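Local coordinates for protein alanine racemase (Enterococcus faecalis, PDB 3E6E) that belongs to the alanine racemase family, joining a TIM-barrel N-terminal domain to a largely beta C-terminal domain, and here binds the cycloserylamide ligand DCS, at residues F63-L68 with I72-A77; L143-T148 with F188-A193; T332-D337 with N342-V347; A208-H213 with N219-G224. The protein carries 1 engineered substitution. One frame throughout, in Å; residues are numbered along the deposited sequence.

From the N terminus, contact 1 comes first, closing the short turn from barrel strand 62-65 into helix 68-76. Contact 2 spans the longest gap, 39 residues, and brings the start of helix 145-158 against the last turns of helix 179-193 on the barrel's outer layer. Contact 4 follows, where strand 220-223 returns against helix 207-212, closing a short loop beside the bound DCS. Contact 3 is last in the chain and ties a hairpin of the C-terminal domain to helix 344-351. None nests or crosses; all four run in series. Contacts 1 and 4 share the parallel sheet and touch, with Cys64 SG 3.5 Å from Arg222 CG.

Contact 1: residues F63-L68 with I72-A77; sequences FCVALL and IELREA
The flat group here is the Phe63 ring, and Leu74 CD1 comes up to it obliquely. The methyl's nearest atom on this residue is the stem of the ring, CB, 3.9 Å from Leu74 CD1. That same methyl bears on Val65, with CD1 of Leu74 3.8 Å from Val65 CG1, so one branch of Leu74 touches two side chains on the helix-facing side of the strand. Leu74 gets there with CG anti to its carbonyl carbon (chi1 -69°), while the Val65 and Leu74 side chains run antiparallel alongside one another. Beyond the strand the chain enters helix 68-76, with Leu67 as its N-cap residue. Ile72 N donates to Leu68 O at 2.9 Å and 161°, a regular helical bond of the first turn. The same two residues also touch through their side chains, Leu68 CD1 4.1 Å from Ile72 CG1. Around the turn, the Glu70 carboxylate accepts from Ala66 N. Strand 62-65 hydrogen-bonds to strands 34-38 and 83-85 through its backbone, and helix 68-76 is the crossover of the beta-alpha-beta unit ending in strand 83-85, where Leu74 meets Ile83. Helix 48-56 lies alongside through Ala52, which touches Phe63, and Leu68 packs on His6 of the second subunit.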
loop_
_atom_site.group_PDB
_atom_site.type_symbol
_atom_site.label_atom_id
_atom_site.label_comp_id
_atom_site.label_asym_id
_atom_site.label_seq_id
_atom_site.Cartn_x
_atom_site.Cartn_y
_atom_site.Cartn_z
ATOM N N PHE A 63 22.673 -8.750 -5.931
ATOM C CA PHE A 63 21.388 -8.133 -5.592
ATOM C C PHE A 63 21.422 -6.780 -4.888
ATOM O O PHE A 63 22.263 -6.534 -4.019
ATOM C CB PHE A 63 20.564 -9.103 -4.745
ATOM C CG PHE A 63 20.380 -10.426 -5.384
ATOM C CD1 PHE A 63 21.291 -11.450 -5.156
ATOM C CD2 PHE A 63 19.340 -10.632 -6.284
ATOM C CE1 PHE A 63 21.177 -12.675 -5.825
ATOM C CE2 PHE A 63 19.210 -11.842 -6.958
ATOM C CZ PHE A 63 20.136 -12.869 -6.728
ATOM N N CYS A 64 20.473 -5.918 -5.265
ATOM C CA CYS A 64 20.331 -4.578 -4.698
ATOM C C CYS A 64 18.995 -4.431 -3.987
ATOM O O CYS A 64 17.953 -4.788 -4.530
ATOM C CB CYS A 64 20.402 -3.525 -5.796
ATOM S SG CYS A 64 21.914 -3.553 -6.775
ATOM N N VAL A 65 19.039 -3.901 -2.774
ATOM C CA VAL A 65 17.841 -3.684 -1.982
ATOM C C VAL A 65 17.996 -2.316 -1.348
ATOM O O VAL A 65 19.051 -1.696 -1.466
ATOM C CB VAL A 65 17.686 -4.739 -0.861
ATOM C CG1 VAL A 65 17.572 -6.125 -1.461
ATOM C CG2 VAL A 65 18.871 -4.650 0.096
ATOM N N ALA A 66 16.958 -1.844 -0.671
ATOM C CA ALA A 66 17.019 -0.539 -0.027
ATOM C C ALA A 66 17.296 -0.628 1.459
ATOM O O ALA A 66 17.926 0.259 2.022
ATOM C CB ALA A 66 15.724 0.205 -0.244
ATOM N N LEU A 67 16.830 -1.703 2.092
ATOM C CA LEU A 67 16.983 -1.850 3.531
ATOM C C LEU A 67 17.766 -3.053 4.043
ATOM O O LEU A 67 17.709 -4.147 3.479
ATOM C CB LEU A 67 15.602 -1.865 4.179
ATOM C CG LEU A 67 14.576 -0.915 3.569
ATOM C CD1 LEU A 67 13.307 -0.987 4.387
ATOM C CD2 LEU A 67 15.109 0.499 3.548
ATOM N N LEU A 68 18.491 -2.835 5.135
ATOM C CA LEU A 68 19.261 -3.894 5.744
ATOM C C LEU A 68 18.328 -5.076 5.964
ATOM O O LEU A 68 18.699 -6.230 5.756
ATOM C CB LEU A 68 19.839 -3.418 7.074
ATOM C CG LEU A 68 20.535 -4.511 7.884
ATOM C CD1 LEU A 68 21.438 -5.357 6.976
ATOM C CD2 LEU A 68 21.329 -3.870 9.008
ATOM N N ILE A 72 18.825 -8.969 4.936
ATOM C CA ILE A 72 18.844 -10.155 5.771
ATOM C C ILE A 72 17.870 -11.203 5.238
ATOM O O ILE A 72 18.167 -12.396 5.256
ATOM C CB ILE A 72 18.553 -9.783 7.250
ATOM C CG1 ILE A 72 19.727 -8.947 7.783
ATOM C CG2 ILE A 72 18.354 -11.029 8.098
ATOM C CD1 ILE A 72 19.602 -8.509 9.197
ATOM N N GLU A 73 16.724 -10.768 4.731
ATOM C CA GLU A 73 15.770 -11.719 4.195
ATOM C C GLU A 73 16.488 -12.517 3.122
ATOM O O GLU A 73 16.447 -13.751 3.127
ATOM C CB GLU A 73 14.550 -11.006 3.603
ATOM C CG GLU A 73 13.637 -11.928 2.789
ATOM C CD GLU A 73 12.262 -11.336 2.510
ATOM O OE1 GLU A 73 11.372 -11.468 3.379
ATOM O OE2 GLU A 73 12.072 -10.739 1.427
ATOM N N LEU A 74 17.176 -11.825 2.217
ATOM C CA LEU A 74 17.894 -12.523 1.150
ATOM C C LEU A 74 18.884 -13.556 1.680
ATOM O O LEU A 74 19.042 -14.640 1.105
ATOM C CB LEU A 74 18.631 -11.531 0.255
ATOM C CG LEU A 74 17.721 -10.647 -0.592
ATOM C CD1 LEU A 74 18.554 -9.758 -1.506
ATOM C CD2 LEU A 74 16.792 -11.535 -1.411
ATOM N N ARG A 75 19.554 -13.223 2.775
ATOM C CA ARG A 75 20.509 -14.149 3.340
ATOM C C ARG A 75 19.789 -15.355 3.918
ATOM O O ARG A 75 20.114 -16.496 3.581
ATOM C CB ARG A 75 21.363 -13.471 4.417
ATOM C CG ARG A 75 22.479 -12.575 3.875
ATOM C CD ARG A 75 23.125 -13.144 2.614
ATOM N NE ARG A 75 24.465 -12.596 2.402
ATOM C CZ ARG A 75 25.102 -12.575 1.233
ATOM N NH1 ARG A 75 24.524 -13.065 0.138
ATOM N NH2 ARG A 75 26.331 -12.079 1.165
ATOM N N GLU A 76 18.808 -15.097 4.781
ATOM C CA GLU A 76 18.041 -16.169 5.400
ATOM C C GLU A 76 17.391 -17.071 4.358
ATOM O O GLU A 76 17.103 -18.235 4.626
ATOM C CB GLU A 76 16.970 -15.585 6.323
ATOM C CG GLU A 76 17.491 -15.186 7.696
ATOM C CD GLU A 76 16.486 -14.383 8.502
ATOM O OE1 GLU A 76 16.849 -13.917 9.606
ATOM O OE2 GLU A 76 15.335 -14.210 8.037
ATOM N N ALA A 77 17.188 -16.537 3.162
ATOM C CA ALA A 77 16.559 -17.291 2.090
ATOM C C ALA A 77 17.512 -18.232 1.383
ATOM O O ALA A 77 17.075 -19.101 0.630
ATOM C CB ALA A 77 15.934 -16.333 1.078
#

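Contact 2: residues L143-T148 with F188-A193; sequences LTPEET and FKAVLA
Pro145 and Val191 bring the two backbones together, their CA atoms 4.2 Å apart where the first turn of helix 145-158 meets the late turns of helix 179-193. The proline ring touches two residues: its CG sits 4.1 Å from Ala190 CB, and its CB turns to the backbone of Val191. One turn further along the helix, Thr148 lies athwart Val191, whose CG1 stands opposite its backbone N (chi1 176°) and so reaches the threonine, 3.3 Å from Thr148 OG1 and 3.6 Å from Thr148 CG2. The hydroxyl is fixed from its own helix, since Thr148 OG1 donates to a lone pair of Pro145 O, in the carbonyl plane, at 3.0 Å. These helices follow the neighbouring strands 129-132 and 165-167 of the TIM barrel, so the contact joins adjacent members of its outer helical layer. Thr144 is the N-cap of helix 145-158, its OG1 accepting a weak bond from Glu147 N at 3.4 Å. Val191 also leans on Val133, and Thr148 on Phe142.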
loop_
_atom_site.group_PDB
_atom_site.type_symbol
_atom_site.label_atom_id
_atom_site.label_comp_id
_atom_site.label_asym_id
_atom_site.label_seq_id
_atom_site.Cartn_x
_atom_site.Cartn_y
_atom_site.Cartn_z
ATOM N N LEU A 143 29.643 14.945 -3.317
ATOM C CA LEU A 143 29.446 15.931 -4.373
ATOM C C LEU A 143 30.645 16.197 -5.298
ATOM O O LEU A 143 30.462 16.400 -6.493
ATOM C CB LEU A 143 28.962 17.249 -3.765
ATOM C CG LEU A 143 27.507 17.272 -3.272
ATOM C CD1 LEU A 143 27.285 16.186 -2.237
ATOM C CD2 LEU A 143 27.194 18.622 -2.672
ATOM N N THR A 144 31.866 16.183 -4.769
ATOM C CA THR A 144 33.047 16.468 -5.597
ATOM C C THR A 144 34.081 15.354 -5.712
ATOM O O THR A 144 34.155 14.474 -4.856
ATOM C CB THR A 144 33.810 17.688 -5.072
ATOM O OG1 THR A 144 34.326 17.385 -3.773
ATOM C CG2 THR A 144 32.904 18.912 -4.995
ATOM N N PRO A 145 34.912 15.404 -6.770
ATOM C CA PRO A 145 35.981 14.436 -7.060
ATOM C C PRO A 145 36.969 14.288 -5.899
ATOM O O PRO A 145 37.263 13.174 -5.455
ATOM C CB PRO A 145 36.662 15.022 -8.295
ATOM C CG PRO A 145 35.548 15.757 -8.976
ATOM C CD PRO A 145 34.844 16.430 -7.827
ATOM N N GLU A 146 37.482 15.417 -5.411
ATOM C CA GLU A 146 38.430 15.395 -4.302
ATOM C C GLU A 146 37.823 14.723 -3.081
ATOM O O GLU A 146 38.513 14.026 -2.340
ATOM C CB GLU A 146 38.880 16.814 -3.938
ATOM C CG GLU A 146 37.760 17.803 -3.664
ATOM C CD GLU A 146 37.210 18.465 -4.931
ATOM O OE1 GLU A 146 36.471 19.470 -4.792
ATOM O OE2 GLU A 146 37.512 17.987 -6.056
ATOM N N GLU A 147 36.528 14.939 -2.879
ATOM C CA GLU A 147 35.821 14.350 -1.755
ATOM C C GLU A 147 35.836 12.833 -1.840
ATOM O O GLU A 147 36.007 12.144 -0.830
ATOM C CB GLU A 147 34.374 14.841 -1.724
ATOM C CG GLU A 147 34.201 16.170 -1.033
ATOM C CD GLU A 147 32.738 16.540 -0.832
ATOM O OE1 GLU A 147 31.926 15.625 -0.538
ATOM O OE2 GLU A 147 32.407 17.749 -0.947
ATOM N N THR A 148 35.651 12.314 -3.048
ATOM C CA THR A 148 35.645 10.877 -3.233
ATOM C C THR A 148 37.075 10.363 -3.148
ATOM O O THR A 148 37.319 9.266 -2.637
ATOM C CB THR A 148 35.024 10.485 -4.587
ATOM O OG1 THR A 148 36.037 10.442 -5.592
ATOM C CG2 THR A 148 33.970 11.498 -4.988
ATOM N N PHE A 188 30.742 12.208 -13.384
ATOM C CA PHE A 188 31.199 10.918 -12.891
ATOM C C PHE A 188 32.500 10.519 -13.559
ATOM O O PHE A 188 33.208 9.633 -13.074
ATOM C CB PHE A 188 30.152 9.828 -13.130
ATOM C CG PHE A 188 30.472 8.531 -12.440
ATOM C CD1 PHE A 188 30.467 8.449 -11.052
ATOM C CD2 PHE A 188 30.807 7.407 -13.170
ATOM C CE1 PHE A 188 30.794 7.263 -10.409
ATOM C CE2 PHE A 188 31.134 6.221 -12.538
ATOM C CZ PHE A 188 31.129 6.146 -11.161
ATOM N N LYS A 189 32.808 11.151 -14.686
ATOM C CA LYS A 189 34.055 10.848 -15.372
ATOM C C LYS A 189 35.145 11.517 -14.546
ATOM O O LYS A 189 36.169 10.910 -14.233
ATOM C CB LYS A 189 34.059 11.400 -16.800
ATOM C CG LYS A 189 35.108 10.738 -17.677
ATOM C CD LYS A 189 35.190 11.299 -19.102
ATOM C CE LYS A 189 33.989 10.919 -19.978
ATOM N NZ LYS A 189 32.791 11.822 -19.842
ATOM N N ALA A 190 34.891 12.764 -14.162
ATOM C CA ALA A 190 35.831 13.534 -13.365
ATOM C C ALA A 190 36.197 12.774 -12.103
ATOM O O ALA A 190 37.375 12.593 -11.789
ATOM C CB ALA A 190 35.220 14.873 -13.001
ATOM N N VAL A 191 35.182 12.317 -11.401
ATOM C CA VAL A 191 35.347 11.595 -10.145
ATOM C C VAL A 191 36.338 10.447 -10.296
ATOM O O VAL A 191 37.285 10.325 -9.493
ATOM C CB VAL A 191 34.005 11.038 -9.634
ATOM C CG1 VAL A 191 34.218 10.205 -8.379
ATOM C CG2 VAL A 191 33.024 12.169 -9.371
ATOM N N LEU A 192 36.095 9.580 -11.259
ATOM C CA LEU A 192 36.951 8.429 -11.496
ATOM C C LEU A 192 38.309 8.858 -12.040
ATOM O O LEU A 192 39.276 8.088 -11.991
ATOM C CB LEU A 192 36.284 7.464 -12.488
ATOM C CG LEU A 192 34.929 6.868 -12.093
ATOM C CD1 LEU A 192 34.509 5.836 -13.125
ATOM C CD2 LEU A 192 35.026 6.226 -10.726
ATOM N N ALA A 193 38.369 10.093 -12.543
ATOM C CA ALA A 193 39.584 10.651 -13.142
ATOM C C ALA A 193 40.718 10.958 -12.160
ATOM O O ALA A 193 41.892 11.008 -12.535
ATOM C CB ALA A 193 39.230 11.913 -13.930
#

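Contact 3: residues T332-D337 with N342-V347; sequences TLVGKD and NTLQMV
Asn342 ND2 is gripped by two carbonyls: it donates to Thr298 O and, weakly and well bent, to Leu333 O at 3.2 Å and 127°. The other end of the amide, OD1, takes a weak bond from Arg305 NH2, so both ends of the buried side chain are held. The backbone of Asn342 makes the firmer link. Its O accepts from Gly335 N at 2.6 Å, the donor a little tilted from the carbonyl plane, and Asn342 N donates to Gly335 O at 2.8 Å. Together these two bonds make Gly335 and Asn342 an antiparallel hydrogen-bonded pair at the open end of a small hairpin, strands 336-337 and 340-342. At the backbone angles of Gly335 (phi 140°) a CB would be jammed against the carbonyl O of Val334, which calls for glycine. The chain turns a corner through Leu333, Val334 and Gly335, with Leu333 and Val334 both facing Leu249 in a classic beta bulge. Val334 CG1, anti to the backbone N (chi1 178°), lies 3.6 Å from Leu344 CD1. Its second methyl, Val334 CG2, comes within 4.2 Å of Val347 CG2. Helix 344-351 starts with a capping box: Met346 N gives a straight bond to Thr343 OG1, 3.0 Å, and Thr343 N returns a weak one to Met346 SD. Leu344 also packs on His355 and Ala359 of helix 355-361.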
loop_
_atom_site.group_PDB
_atom_site.type_symbol
_atom_site.label_atom_id
_atom_site.label_comp_id
_atom_site.label_asym_id
_atom_site.label_seq_id
_atom_site.Cartn_x
_atom_site.Cartn_y
_atom_site.Cartn_z
ATOM N N THR A 332 -10.673 -9.594 -14.595
ATOM C CA THR A 332 -9.301 -9.262 -14.918
ATOM C C THR A 332 -9.013 -7.761 -14.831
ATOM O O THR A 332 -9.475 -6.976 -15.663
ATOM C CB THR A 332 -8.964 -9.759 -16.314
ATOM O OG1 THR A 332 -9.300 -11.153 -16.409
ATOM C CG2 THR A 332 -7.477 -9.556 -16.599
ATOM N N LEU A 333 -8.249 -7.366 -13.818
ATOM C CA LEU A 333 -7.898 -5.966 -13.641
ATOM C C LEU A 333 -6.580 -5.614 -14.343
ATOM O O LEU A 333 -6.446 -4.536 -14.927
ATOM C CB LEU A 333 -7.822 -5.618 -12.152
ATOM C CG LEU A 333 -9.162 -5.635 -11.393
ATOM C CD1 LEU A 333 -9.574 -7.060 -11.072
ATOM C CD2 LEU A 333 -9.033 -4.848 -10.116
ATOM N N VAL A 334 -5.609 -6.518 -14.290
ATOM C CA VAL A 334 -4.325 -6.284 -14.940
ATOM C C VAL A 334 -3.931 -7.547 -15.697
ATOM O O VAL A 334 -3.710 -8.593 -15.097
ATOM C CB VAL A 334 -3.237 -5.929 -13.897
ATOM C CG1 VAL A 334 -1.901 -5.737 -14.582
ATOM C CG2 VAL A 334 -3.631 -4.670 -13.151
ATOM N N GLY A 335 -3.854 -7.454 -17.017
ATOM C CA GLY A 335 -3.510 -8.617 -17.805
ATOM C C GLY A 335 -4.348 -8.667 -19.067
ATOM O O GLY A 335 -4.812 -7.628 -19.536
ATOM N N LYS A 336 -4.543 -9.865 -19.616
ATOM C CA LYS A 336 -5.316 -10.048 -20.839
ATOM C C LYS A 336 -6.580 -10.866 -20.611
ATOM O O LYS A 336 -6.706 -11.584 -19.624
ATOM C CB LYS A 336 -4.466 -10.741 -21.903
ATOM C CG LYS A 336 -3.118 -10.083 -22.130
ATOM C CD LYS A 336 -2.420 -10.589 -23.393
ATOM C CE LYS A 336 -3.203 -10.236 -24.660
ATOM N NZ LYS A 336 -2.519 -10.723 -25.904
ATOM N N ASP A 337 -7.518 -10.737 -21.537
ATOM C CA ASP A 337 -8.783 -11.458 -21.485
ATOM C C ASP A 337 -9.371 -11.238 -22.864
ATOM O O ASP A 337 -9.751 -10.117 -23.220
ATOM C CB ASP A 337 -9.711 -10.874 -20.412
ATOM C CG ASP A 337 -10.890 -11.798 -20.069
ATOM O OD1 ASP A 337 -11.775 -11.364 -19.296
ATOM O OD2 ASP A 337 -10.929 -12.953 -20.561
ATOM N N ASN A 342 -5.269 -4.945 -20.080
ATOM C CA ASN A 342 -5.124 -3.920 -19.076
ATOM C C ASN A 342 -3.696 -4.107 -18.615
ATOM O O ASN A 342 -3.294 -5.202 -18.212
ATOM C CB ASN A 342 -6.107 -4.101 -17.931
ATOM C CG ASN A 342 -7.310 -3.219 -18.085
ATOM O OD1 ASN A 342 -7.322 -2.351 -18.948
ATOM N ND2 ASN A 342 -8.319 -3.415 -17.250
ATOM N N THR A 343 -2.921 -3.036 -18.740
ATOM C CA THR A 343 -1.507 -3.046 -18.391
ATOM C C THR A 343 -1.268 -2.147 -17.203
ATOM O O THR A 343 -2.059 -1.257 -16.922
ATOM C CB THR A 343 -0.680 -2.488 -19.527
ATOM O OG1 THR A 343 -0.863 -1.062 -19.572
ATOM C CG2 THR A 343 -1.120 -3.085 -20.848
ATOM N N LEU A 344 -0.169 -2.363 -16.504
ATOM C CA LEU A 344 0.136 -1.521 -15.368
ATOM C C LEU A 344 0.217 -0.052 -15.831
ATOM O O LEU A 344 -0.257 0.850 -15.136
ATOM C CB LEU A 344 1.464 -1.951 -14.752
ATOM C CG LEU A 344 1.404 -2.319 -13.276
ATOM C CD1 LEU A 344 0.463 -3.498 -13.077
ATOM C CD2 LEU A 344 2.805 -2.656 -12.804
ATOM N N GLN A 345 0.808 0.186 -17.001
ATOM C CA GLN A 345 0.932 1.547 -17.508
ATOM C C GLN A 345 -0.414 2.233 -17.537
ATOM O O GLN A 345 -0.557 3.355 -17.041
ATOM C CB GLN A 345 1.520 1.560 -18.914
ATOM C CG GLN A 345 2.909 2.168 -18.989
ATOM C CD GLN A 345 2.952 3.593 -18.491
ATOM O OE1 GLN A 345 2.360 4.491 -19.089
ATOM N NE2 GLN A 345 3.662 3.812 -17.387
ATOM N N MET A 346 -1.398 1.553 -18.130
ATOM C CA MET A 346 -2.751 2.084 -18.225
ATOM C C MET A 346 -3.223 2.457 -16.829
ATOM O O MET A 346 -3.780 3.543 -16.615
ATOM C CB MET A 346 -3.665 1.044 -18.843
ATOM C CG MET A 346 -3.487 0.921 -20.335
ATOM S SD MET A 346 -4.095 -0.646 -20.962
ATOM C CE MET A 346 -5.889 -0.347 -20.900
ATOM N N VAL A 347 -2.971 1.568 -15.870
ATOM C CA VAL A 347 -3.353 1.830 -14.493
ATOM C C VAL A 347 -2.623 3.068 -13.977
ATOM O O VAL A 347 -3.206 3.911 -13.284
ATOM C CB VAL A 347 -3.004 0.650 -13.582
ATOM C CG1 VAL A 347 -3.311 1.008 -12.135
ATOM C CG2 VAL A 347 -3.787 -0.580 -14.009
#

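Contact 4: residues A208-H213 with N219-G224; sequences ATALWH and NMIRYG. With DCS (D-[3-hydroxy-2-methyl-5-phosphonooxymethyl-pyridin-4-ylmethyl]-N,O-cycloserylamide), chain D.
Ala210 and Ile221 form the tight part of this contact, with Ala210 CB 3.7 Å from Ile221 CD1. The isoleucine extends that methyl from a CG1 lying between its backbone N and carbonyl carbon (chi1 75°). Beside it Ala210 CB meets the Tyr223 ring obliquely, 4.3 Å from CE2. Leu211 comes crosswise to Tyr223 and sets CD2 3.5 Å from Tyr223 OH, a hydroxyl that shares a hydrogen bond with Tyr241 OH. These four residues are all buried. The ends of the segments are looser: Trp212, His213 and Asn219 are partly exposed and lie apart from the packed centre. The axes of 208-212 and 220-223 come within 8.8 Å, with 116° between their N-to-C directions.

Arg222 turns to the bound DCS, a bent chain bringing the guanidinium edge near the ring nitrogen. Arg222 NE donates to DCS N1 at 3.0 Å and Arg222 NH2 adds a weak bond to the same atom, while NH1 is held by Thr168 O and His203 ND1. Further along, Gly224 N makes a weak bond of 3.2 Å to phosphate oxygen O1P of DCS.

Strand 220-223 runs parallel to strand 34-38. Backbone bonds from Asn219 to Val202 and from Arg222 to Ser205 close the TIM barrel on its other side, and Glu25 of helix 15-28 touches Ala210, Ile221 and Tyr223.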
loop_
_atom_site.group_PDB
_atom_site.type_symbol
_atom_site.label_atom_id
_atom_site.label_comp_id
_atom_site.label_asym_id
_atom_site.label_seq_id
_atom_site.Cartn_x
_atom_site.Cartn_y
_atom_site.Cartn_z
ATOM N N ALA A 208 16.555 2.131 -17.268
ATOM C CA ALA A 208 16.559 3.147 -18.300
ATOM C C ALA A 208 17.912 3.276 -19.010
ATOM O O ALA A 208 17.991 3.052 -20.220
ATOM C CB ALA A 208 16.152 4.495 -17.704
ATOM N N THR A 209 18.969 3.624 -18.268
ATOM C CA THR A 209 20.293 3.819 -18.878
ATOM C C THR A 209 20.751 2.613 -19.681
ATOM O O THR A 209 21.270 2.771 -20.779
ATOM C CB THR A 209 21.412 4.176 -17.830
ATOM O OG1 THR A 209 22.066 2.986 -17.394
ATOM C CG2 THR A 209 20.832 4.890 -16.613
ATOM N N ALA A 210 20.532 1.414 -19.142
ATOM C CA ALA A 210 20.930 0.183 -19.821
ATOM C C ALA A 210 20.241 0.012 -21.166
ATOM O O ALA A 210 20.858 -0.380 -22.154
ATOM C CB ALA A 210 20.634 -1.022 -18.937
ATOM N N LEU A 211 18.950 0.302 -21.202
ATOM C CA LEU A 211 18.205 0.168 -22.434
ATOM C C LEU A 211 18.623 1.198 -23.474
ATOM O O LEU A 211 19.078 0.839 -24.562
ATOM C CB LEU A 211 16.710 0.285 -22.139
ATOM C CG LEU A 211 16.125 -0.855 -21.291
ATOM C CD1 LEU A 211 14.727 -0.505 -20.867
ATOM C CD2 LEU A 211 16.135 -2.157 -22.084
ATOM N N TRP A 212 18.508 2.476 -23.127
ATOM C CA TRP A 212 18.812 3.564 -24.065
ATOM C C TRP A 212 20.212 4.195 -24.099
ATOM O O TRP A 212 20.530 4.938 -25.026
ATOM C CB TRP A 212 17.762 4.662 -23.881
ATOM C CG TRP A 212 16.366 4.143 -24.082
ATOM C CD1 TRP A 212 15.804 3.729 -25.258
ATOM C CD2 TRP A 212 15.385 3.908 -23.067
ATOM N NE1 TRP A 212 14.529 3.247 -25.034
ATOM C CE2 TRP A 212 14.250 3.346 -23.698
ATOM C CE3 TRP A 212 15.355 4.113 -21.684
ATOM C CZ2 TRP A 212 13.102 2.992 -22.996
ATOM C CZ3 TRP A 212 14.205 3.756 -20.979
ATOM C CH2 TRP A 212 13.096 3.203 -21.641
ATOM N N HIS A 213 21.046 3.912 -23.104
ATOM C CA HIS A 213 22.406 4.460 -23.061
ATOM C C HIS A 213 23.384 3.315 -22.805
ATOM O O HIS A 213 24.226 3.385 -21.912
ATOM C CB HIS A 213 22.521 5.478 -21.929
ATOM C CG HIS A 213 21.736 6.728 -22.148
ATOM N ND1 HIS A 213 20.670 7.083 -21.353
ATOM C CD2 HIS A 213 21.900 7.741 -23.029
ATOM C CE1 HIS A 213 20.215 8.265 -21.729
ATOM N NE2 HIS A 213 20.945 8.687 -22.745
ATOM N N ASN A 219 30.903 -1.637 -15.476
ATOM C CA ASN A 219 31.070 -3.080 -15.610
ATOM C C ASN A 219 29.975 -3.881 -14.892
ATOM O O ASN A 219 30.069 -5.100 -14.738
ATOM C CB ASN A 219 32.460 -3.508 -15.108
ATOM C CG ASN A 219 32.637 -3.300 -13.622
ATOM O OD1 ASN A 219 31.725 -3.546 -12.836
ATOM N ND2 ASN A 219 33.825 -2.861 -13.224
ATOM N N MET A 220 28.944 -3.173 -14.458
ATOM C CA MET A 220 27.801 -3.776 -13.785
ATOM C C MET A 220 26.616 -2.816 -13.809
ATOM O O MET A 220 26.778 -1.611 -13.591
ATOM C CB MET A 220 28.122 -4.115 -12.329
ATOM C CG MET A 220 26.950 -4.779 -11.591
ATOM S SD MET A 220 26.414 -3.912 -10.092
ATOM C CE MET A 220 25.223 -2.895 -10.737
ATOM N N ILE A 221 25.426 -3.341 -14.073
ATOM C CA ILE A 221 24.253 -2.481 -14.087
ATOM C C ILE A 221 23.273 -2.956 -13.043
ATOM O O ILE A 221 23.219 -4.148 -12.721
ATOM C CB ILE A 221 23.546 -2.477 -15.457
ATOM C CG1 ILE A 221 22.777 -3.782 -15.651
ATOM C CG2 ILE A 221 24.575 -2.278 -16.581
ATOM C CD1 ILE A 221 21.965 -3.792 -16.913
ATOM N N ARG A 222 22.517 -2.010 -12.498
ATOM C CA ARG A 222 21.511 -2.305 -11.487
ATOM C C ARG A 222 20.118 -2.379 -12.134
ATOM O O ARG A 222 19.328 -1.453 -12.040
ATOM C CB ARG A 222 21.539 -1.222 -10.411
ATOM C CG ARG A 222 22.667 -1.369 -9.389
ATOM C CD ARG A 222 23.521 -0.131 -9.364
ATOM N NE ARG A 222 22.701 1.064 -9.511
ATOM C CZ ARG A 222 23.193 2.287 -9.675
ATOM N NH1 ARG A 222 24.507 2.477 -9.703
ATOM N NH2 ARG A 222 22.373 3.323 -9.841
ATOM N N TYR A 223 19.830 -3.505 -12.776
ATOM C CA TYR A 223 18.562 -3.708 -13.473
ATOM C C TYR A 223 17.330 -3.839 -12.562
ATOM O O TYR A 223 17.214 -4.801 -11.793
ATOM C CB TYR A 223 18.664 -4.953 -14.355
ATOM C CG TYR A 223 17.987 -4.818 -15.703
ATOM C CD1 TYR A 223 17.474 -5.933 -16.354
ATOM C CD2 TYR A 223 17.888 -3.580 -16.344
ATOM C CE1 TYR A 223 16.881 -5.825 -17.601
ATOM C CE2 TYR A 223 17.298 -3.466 -17.597
ATOM C CZ TYR A 223 16.797 -4.596 -18.218
ATOM O OH TYR A 223 16.215 -4.506 -19.466
ATOM N N GLY A 224 16.402 -2.890 -12.674
ATOM C CA GLY A 224 15.206 -2.934 -11.859
ATOM C C GLY A 224 13.894 -3.244 -12.573
ATOM O O GLY A 224 13.613 -4.391 -12.924
HETATM N N1 DCS D . 20.027 1.919 -8.530
HETATM C C2 DCS D . 19.631 2.787 -7.460
HETATM C C2A DCS D . 20.661 3.522 -6.625
HETATM C C3 DCS D . 18.260 2.932 -7.222
HETATM O O3 DCS D . 17.801 3.728 -6.230
HETATM C C4 DCS D . 17.321 2.202 -8.059
HETATM C C4A DCS D . 15.832 2.356 -7.816
HETATM C C5 DCS D . 17.834 1.343 -9.128
HETATM C C6 DCS D . 19.164 1.225 -9.330
HETATM C C5A DCS D . 16.941 0.553 -10.053
HETATM O O4P DCS D . 16.208 1.468 -10.871
HETATM P P DCS D . 15.150 1.061 -11.989
HETATM O O1P DCS D . 15.871 0.284 -12.978
HETATM O O2P DCS D . 14.074 0.298 -11.364
HETATM O O3P DCS D . 14.641 2.294 -12.580
HETATM N N DCS D . 15.427 3.814 -7.938
HETATM C CA DCS D . 14.094 4.208 -7.755
HETATM C C DCS D . 13.575 4.861 -6.598
HETATM O O DCS D . 14.280 5.174 -5.472
HETATM N ND DCS D . 12.304 5.114 -6.797
HETATM O OG DCS D . 11.953 4.648 -8.047
HETATM C CB DCS D . 13.043 4.097 -8.623
#